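Local coordinates for protein acetyl xylan esterase (Metagenome, PDB 6XYC) that probably removes acetyl and feruloyl groups from xylan, as a bifunctional serine esterase of the alpha/beta-hydrolase superfamily from a gut microbe, at residues S21-S24 with H25-D28; A85-P88 with A89-Q92. One frame throughout, in Å; residues are numbered along the deposited sequence.

In the fold
Each contact is a local turn within a continuous run of chain at the start of a regular element: residues 21-28 lead into strand 26-32, whereas residues 85-92 lead into helix 89-103. They lie in series, their centres about 15 Å apart, and do not touch. Contact 1 is partly buried, with Leu-22 and Glu-23 exposed against a buried Ser-24 and His-25, and its own bonds are backbone to backbone. Contact 2 sits deeper, around the buried side chains of Trp-87, Gln-90 and Ile-91, and adds a side-chain amide bond and a CH-pi contact. The two elements are joined through His-25, which bonds to Asp-93 of helix 89-103, one residue beyond contact 2.

Contact 1. Residues S21-S24 with H25-D28; sequences SLES and HNLD
The backbone N of His-25 donates to Leu-22 O (3.0 Å), and one residue on Asn-26 N repeats the same three-residue step to Glu-23 O (3.1 Å). These are two successive bonds of the 3-10 kind, rolling the loop after strand 8-16 into strand 26-32. Ser-24 carries OG between its backbone N and carbonyl carbon (chi1 58°), and this rotation sets the hydroxyl over one face of the His-25 ring, 4.3 Å above its plane near the centre. The imidazole itself stands beside its own backbone N, CG anti to the carbonyl carbon (chi1 -74°), and Leu-22 CD1 lies 4.2 Å from His-25 ND1. Its two ring nitrogens are held from outside the turn: ND1 by Asp-20 and NE2 by Asp-93 of helix 89-103, while the ring of Tyr-17 meets it at a slant. In the second pair of side chains, Asn-26 lays its amide against Glu-23, ND2 lying 3.6 Å from Glu-23 CA and 3.8 Å from Glu-23 CG. The extended glutamate crosses the asparagine at about a right angle, yet carboxylate and amide planes are nearly parallel. Asn-26 OD1 and ND2 have weak hydrogen bonds to Asn-16 and Asn-14 of strand 8-16, and Glu-23 O takes a second bond, from Asn-78 ND2. With both ring nitrogens bonded to aspartates, the imidazole is fixed against flipping and would probably be drawn toward its protonated, positively charged form, linking the turn before strand 26-32 to helix 89-103.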
loop_
_atom_site.group_PDB
_atom_site.type_symbol
_atom_site.label_atom_id
_atom_site.label_comp_id
_atom_site.label_asym_id
_atom_site.label_seq_id
_atom_site.Cartn_x
_atom_site.Cartn_y
_atom_site.Cartn_z
ATOM N N SER A 21 -16.711 0.039 -15.034
ATOM C CA SER A 21 -16.101 -0.600 -16.192
ATOM C C SER A 21 -14.655 -0.169 -16.402
ATOM O O SER A 21 -14.129 -0.308 -17.510
ATOM C CB SER A 21 -16.917 -0.292 -17.449
ATOM O OG SER A 21 -16.737 1.060 -17.836
ATOM N N LEU A 22 -14.001 0.345 -15.366
ATOM C CA LEU A 22 -12.637 0.840 -15.487
ATOM C C LEU A 22 -11.637 -0.229 -15.080
ATOM O O LEU A 22 -11.776 -0.846 -14.019
ATOM C CB LEU A 22 -12.459 2.105 -14.640
ATOM C CG LEU A 22 -13.402 3.250 -15.028
ATOM C CD1 LEU A 22 -13.241 4.418 -14.067
ATOM C CD2 LEU A 22 -13.169 3.691 -16.467
ATOM N N GLU A 23 -10.642 -0.458 -15.939
ATOM C CA GLU A 23 -9.572 -1.392 -15.606
ATOM C C GLU A 23 -8.764 -0.907 -14.409
ATOM O O GLU A 23 -8.202 -1.718 -13.665
ATOM C CB GLU A 23 -8.664 -1.583 -16.818
ATOM C CG GLU A 23 -7.691 -2.729 -16.694
ATOM C CD GLU A 23 -6.792 -2.857 -17.904
ATOM O OE1 GLU A 23 -7.304 -2.792 -19.041
ATOM O OE2 GLU A 23 -5.568 -3.026 -17.720
ATOM N N SER A 24 -8.697 0.409 -14.210
ATOM C CA SER A 24 -8.050 0.973 -13.032
ATOM C C SER A 24 -8.707 0.532 -11.736
ATOM O O SER A 24 -8.120 0.729 -10.668
ATOM C CB SER A 24 -8.065 2.500 -13.122
ATOM O OG SER A 24 -9.395 2.985 -13.229
ATOM N N HIS A 25 -9.904 -0.049 -11.798
ATOM C CA HIS A 25 -10.603 -0.536 -10.618
ATOM C C HIS A 25 -10.768 -2.052 -10.654
ATOM O O HIS A 25 -11.759 -2.587 -10.147
ATOM C CB HIS A 25 -11.964 0.147 -10.478
ATOM C CG HIS A 25 -11.880 1.564 -10.005
ATOM N ND1 HIS A 25 -12.823 2.514 -10.337
ATOM C CD2 HIS A 25 -10.967 2.194 -9.225
ATOM C CE1 HIS A 25 -12.493 3.669 -9.784
ATOM N NE2 HIS A 25 -11.372 3.502 -9.102
ATOM N N ASN A 26 -9.814 -2.747 -11.261
ATOM C CA ASN A 26 -9.778 -4.200 -11.257
ATOM C C ASN A 26 -8.761 -4.707 -10.244
ATOM O O ASN A 26 -7.820 -4.007 -9.869
ATOM C CB ASN A 26 -9.430 -4.746 -12.641
ATOM C CG ASN A 26 -10.569 -4.626 -13.624
ATOM O OD1 ASN A 26 -11.705 -4.341 -13.256
ATOM N ND2 ASN A 26 -10.264 -4.860 -14.900
ATOM N N LEU A 27 -8.956 -5.949 -9.815
ATOM C CA LEU A 27 -7.986 -6.626 -8.969
ATOM C C LEU A 27 -7.910 -8.091 -9.370
ATOM O O LEU A 27 -8.777 -8.607 -10.078
ATOM C CB LEU A 27 -8.346 -6.497 -7.482
ATOM C CG LEU A 27 -9.770 -6.819 -7.037
ATOM C CD1 LEU A 27 -9.979 -8.309 -6.906
ATOM C CD2 LEU A 27 -10.044 -6.099 -5.716
ATOM N N ASP A 28 -6.848 -8.751 -8.916
ATOM C CA ASP A 28 -6.662 -10.184 -9.100
ATOM C C ASP A 28 -6.604 -10.845 -7.730
ATOM O O ASP A 28 -6.025 -10.289 -6.792
ATOM C CB ASP A 28 -5.383 -10.482 -9.881
ATOM C CG ASP A 28 -5.326 -9.759 -11.212
ATOM O OD1 ASP A 28 -6.399 -9.514 -11.809
ATOM O OD2 ASP A 28 -4.203 -9.437 -11.647
#

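Contact 2. Residues A85-P88 with A89-Q92; sequences AIWP and AQIQ
Ala-89 N, at the first turn of helix 89-103, donates to Ile-86 O in a nearly straight bond of 3.1 Å, across a helix N-terminus whose N-cap is Pro-88, preceded by a cis peptide bond. Pro-88 O then receives Gln-92 N at 3.0 Å, as the first full helical bond. The side chain of Gln-90 turns back toward the preceding loop: bent at its second torsion (chi2 75°), it places Gln-90 NE2 2.8 Å from Ala-85 O, which lies close to the amide plane. NE2 has a second acceptor in Arg-80 O, and the amide thereby ties two points of the preceding loop to the helix. Gln-90 OE1 is buried at the edge of the Trp-87 ring, 3.7 Å from Trp-87 CE3, with ring and amide planes only 6° apart, and finds no hydrogen-bonding partner in the model. Were this glutamine an alanine, Ala-85 O and Arg-80 O would probably lose this donor, and a gap would be likely to open along the indole edge. Trp-87 is satisfied elsewhere, NE1 giving its hydrogen to Leu-208 O, while the rings of Phe-129 and His-125 from helix 122-131 pack against it. Gln-92 NE2 likewise bonds away, to Asp-147 O, with the side chain running alongside Pro-88. Ala-85 CB presses on Ala-89 CB at 3.5 Å, a tight fit for two methyls. Over one face of the Trp-87 indole, Ile-91 CG2 makes a CH-pi contact 4.1 Å from the centroid of its six-membered ring.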
loop_
_atom_site.group_PDB
_atom_site.type_symbol
_atom_site.label_atom_id
_atom_site.label_comp_id
_atom_site.label_asym_id
_atom_site.label_seq_id
_atom_site.Cartn_x
_atom_site.Cartn_y
_atom_site.Cartn_z
ATOM N N ALA A 85 -6.585 11.146 -12.505
ATOM C CA ALA A 85 -7.337 11.599 -11.343
ATOM C C ALA A 85 -6.336 11.998 -10.274
ATOM O O ALA A 85 -5.413 11.231 -9.981
ATOM C CB ALA A 85 -8.264 10.505 -10.812
ATOM N N ILE A 86 -6.511 13.179 -9.681
ATOM C CA ILE A 86 -5.533 13.636 -8.700
ATOM C C ILE A 86 -5.938 13.141 -7.317
ATOM O O ILE A 86 -7.049 12.633 -7.126
ATOM C CB ILE A 86 -5.358 15.168 -8.724
ATOM C CG1 ILE A 86 -6.627 15.900 -8.305
ATOM C CG2 ILE A 86 -4.914 15.624 -10.110
ATOM C CD1 ILE A 86 -6.390 17.338 -7.916
ATOM N N TRP A 87 -5.023 13.253 -6.364
ATOM C CA TRP A 87 -5.300 12.907 -4.978
ATOM C C TRP A 87 -6.615 13.546 -4.536
ATOM O O TRP A 87 -6.864 14.716 -4.845
ATOM C CB TRP A 87 -4.137 13.396 -4.108
ATOM C CG TRP A 87 -4.066 12.886 -2.709
ATOM C CD1 TRP A 87 -4.264 13.608 -1.575
ATOM C CD2 TRP A 87 -3.708 11.565 -2.292
ATOM N NE1 TRP A 87 -4.076 12.814 -0.472
ATOM C CE2 TRP A 87 -3.731 11.552 -0.884
ATOM C CE3 TRP A 87 -3.380 10.389 -2.974
ATOM C CZ2 TRP A 87 -3.442 10.407 -0.141
ATOM C CZ3 TRP A 87 -3.099 9.253 -2.234
ATOM C CH2 TRP A 87 -3.137 9.268 -0.832
ATOM N N PRO A 88 -7.462 12.830 -3.780
ATOM C CA PRO A 88 -7.237 11.513 -3.159
ATOM C C PRO A 88 -7.795 10.295 -3.908
ATOM O O PRO A 88 -8.120 9.296 -3.269
ATOM C CB PRO A 88 -7.966 11.651 -1.828
ATOM C CG PRO A 88 -9.191 12.531 -2.202
ATOM C CD PRO A 88 -8.737 13.437 -3.342
ATOM N N ALA A 89 -7.898 10.385 -5.234
ATOM C CA ALA A 89 -8.433 9.265 -5.999
ATOM C C ALA A 89 -7.742 7.960 -5.622
ATOM O O ALA A 89 -8.397 6.930 -5.428
ATOM C CB ALA A 89 -8.283 9.534 -7.497
ATOM N N GLN A 90 -6.417 7.993 -5.486
ATOM C CA GLN A 90 -5.656 6.759 -5.339
ATOM C C GLN A 90 -5.947 6.057 -4.017
ATOM O O GLN A 90 -6.047 4.823 -3.977
ATOM C CB GLN A 90 -4.167 7.065 -5.478
ATOM C CG GLN A 90 -3.727 7.411 -6.897
ATOM C CD GLN A 90 -4.148 8.801 -7.327
ATOM O OE1 GLN A 90 -4.319 9.694 -6.499
ATOM N NE2 GLN A 90 -4.327 8.991 -8.630
ATOM N N ILE A 91 -6.077 6.809 -2.922
ATOM C CA ILE A 91 -6.392 6.152 -1.657
ATOM C C ILE A 91 -7.869 5.764 -1.600
ATOM O O ILE A 91 -8.221 4.748 -0.991
ATOM C CB ILE A 91 -5.979 7.043 -0.467
ATOM C CG1 ILE A 91 -6.168 6.293 0.850
ATOM C CG2 ILE A 91 -6.768 8.340 -0.454
ATOM C CD1 ILE A 91 -5.402 4.970 0.937
ATOM N N GLN A 92 -8.750 6.533 -2.248
ATOM C CA GLN A 92 -10.145 6.117 -2.355
ATOM C C GLN A 92 -10.260 4.806 -3.120
ATOM O O GLN A 92 -11.103 3.958 -2.801
ATOM C CB GLN A 92 -10.975 7.200 -3.044
ATOM C CG GLN A 92 -11.283 8.400 -2.176
ATOM C CD GLN A 92 -12.329 9.297 -2.800
ATOM O OE1 GLN A 92 -12.974 8.928 -3.780
ATOM N NE2 GLN A 92 -12.501 10.484 -2.238
#